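Long-range contact in Rho guanine nucleotide exchange factor 11 (Homo sapiens, PDB 5JHH), which probably activates Rho GTPases, notably RhoA, by promoting exchange of GDP for GTP through its RhoGEF (DH) domain and adjoining PH domain: residues 28-33 with 171-176. Sequence-based numbering, arbitrary orientation.
Sequences NELFVT and TKYPLL
Leu176 reaches across from residues 171-176 and overlaps both Glu29 and Leu30 of residues 28-33, one methyl branch for each. Its CD1 meets CD1 of Leu30 at 4.0 Å, while CD2 lies 3.8 Å from OE1 of Glu29, where the two side chains run nearly perpendicular. With CG anti to the backbone N (chi1 170°) and chi2 at 69°, Leu30 brings CD1 to the edge of the Tyr173 ring, 4.3 Å from CD1 of that ring and close to its plane. The two short helical segments are nearly antiparallel (161°), their axes approaching to 11.0 Å, and no hydrogen bond joins them; Leu30, Leu176 and the Tyr173 ring bridge the interval. Thr33 turns its hydroxyl back on its own helix, OG1 donating to Glu29 O at 2.6 Å, a carbonyl that also accepts from Thr33 N. Glu29 illustrates how one residue can serve two interfaces: the end of its extended chain crosses Leu176, yet OE1 is hydrogen-bonded to an aromatic side chain and the backbone of another protein's chain, and OE2 to that backbone, consistent with the GTPase-binding face of a DH domain. Tyr173 OH is hydrogen-bonded to Glu34 OE1, about one turn beyond Leu30. The contact thus joins helices 18-54 and 165-182 within the helical DH bundle, with Tyr173 also touching helices 70-89 and 189-227 and its ring meeting Phe105 of helix 98-105.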
# COMPACT_ATOMS: atom_id res chain seq x y z
N ASN A 28 21.98 8.30 11.10
CA ASN A 28 21.38 9.33 11.86
C ASN A 28 19.88 9.38 11.55
O ASN A 28 19.09 9.45 12.46
CB ASN A 28 22.05 10.64 11.56
CG ASN A 28 21.47 11.79 12.34
OD1 ASN A 28 20.88 12.72 11.76
ND2 ASN A 28 21.65 11.76 13.64
N GLU A 29 19.49 9.36 10.28
CA GLU A 29 18.08 9.40 9.93
C GLU A 29 17.29 8.25 10.58
O GLU A 29 16.22 8.45 11.14
CB GLU A 29 17.88 9.37 8.40
CG GLU A 29 16.43 9.66 8.04
CD GLU A 29 16.06 9.50 6.59
OE1 GLU A 29 16.88 9.02 5.77
OE2 GLU A 29 14.89 9.83 6.29
N LEU A 30 17.85 7.05 10.52
CA LEU A 30 17.27 5.92 11.18
C LEU A 30 17.00 6.21 12.63
O LEU A 30 15.88 6.05 13.10
CB LEU A 30 18.16 4.71 11.05
CG LEU A 30 17.77 3.53 11.92
CD1 LEU A 30 16.47 2.91 11.42
CD2 LEU A 30 18.87 2.50 11.90
N PHE A 31 18.03 6.66 13.35
CA PHE A 31 17.87 6.97 14.75
C PHE A 31 16.84 8.03 15.00
O PHE A 31 16.00 7.88 15.87
CB PHE A 31 19.19 7.40 15.39
CG PHE A 31 20.22 6.28 15.54
CD1 PHE A 31 19.99 5.01 15.07
CD2 PHE A 31 21.44 6.55 16.12
CE1 PHE A 31 20.94 4.01 15.21
CE2 PHE A 31 22.39 5.57 16.27
CZ PHE A 31 22.14 4.30 15.83
N VAL A 32 16.90 9.12 14.26
CA VAL A 32 16.05 10.26 14.53
C VAL A 32 14.61 9.89 14.19
O VAL A 32 13.70 10.23 14.91
CB VAL A 32 16.50 11.50 13.75
CG1 VAL A 32 15.49 12.63 13.88
CG2 VAL A 32 17.83 11.98 14.32
N THR A 33 14.41 9.15 13.11
CA THR A 33 13.05 8.78 12.76
C THR A 33 12.50 7.63 13.65
O THR A 33 11.29 7.48 13.81
CB THR A 33 12.96 8.35 11.34
OG1 THR A 33 13.92 7.29 11.12
CG2 THR A 33 13.20 9.54 10.43
N THR A 171 7.74 -0.47 6.73
CA THR A 171 8.09 -0.38 5.32
C THR A 171 9.34 0.42 5.10
O THR A 171 10.00 0.19 4.13
CB THR A 171 7.00 0.27 4.47
OG1 THR A 171 6.78 1.60 4.90
CG2 THR A 171 5.73 -0.49 4.62
N LYS A 172 9.69 1.32 6.03
CA LYS A 172 10.92 2.06 5.89
C LYS A 172 12.18 1.31 6.28
O LYS A 172 13.26 1.67 5.83
CB LYS A 172 10.86 3.33 6.69
CG LYS A 172 9.62 4.15 6.49
CD LYS A 172 9.37 4.48 5.03
CE LYS A 172 7.93 4.99 4.86
NZ LYS A 172 7.80 6.24 4.05
N TYR A 173 12.11 0.30 7.12
CA TYR A 173 13.35 -0.32 7.59
C TYR A 173 14.23 -0.95 6.48
O TYR A 173 15.44 -0.83 6.49
CB TYR A 173 13.06 -1.35 8.68
CG TYR A 173 12.58 -0.79 9.99
CD1 TYR A 173 13.17 0.32 10.55
CD2 TYR A 173 11.52 -1.38 10.68
CE1 TYR A 173 12.73 0.82 11.77
CE2 TYR A 173 11.09 -0.88 11.91
CZ TYR A 173 11.68 0.23 12.44
OH TYR A 173 11.26 0.75 13.65
N PRO A 174 13.63 -1.64 5.51
CA PRO A 174 14.44 -2.21 4.46
C PRO A 174 15.11 -1.14 3.67
O PRO A 174 16.27 -1.27 3.24
CB PRO A 174 13.42 -2.97 3.60
CG PRO A 174 12.27 -3.24 4.56
CD PRO A 174 12.23 -2.02 5.40
N LEU A 175 14.40 -0.05 3.47
CA LEU A 175 14.93 1.02 2.66
C LEU A 175 16.05 1.70 3.42
O LEU A 175 17.08 2.02 2.85
CB LEU A 175 13.83 2.02 2.36
CG LEU A 175 12.68 1.61 1.44
CD1 LEU A 175 11.61 2.72 1.42
CD2 LEU A 175 13.19 1.39 0.03
N LEU A 176 15.87 1.91 4.71
CA LEU A 176 16.93 2.48 5.48
C LEU A 176 18.10 1.53 5.57
O LEU A 176 19.23 2.01 5.59
CB LEU A 176 16.48 2.90 6.86
CG LEU A 176 15.57 4.13 6.83
CD1 LEU A 176 14.69 4.13 8.08
CD2 LEU A 176 16.42 5.39 6.75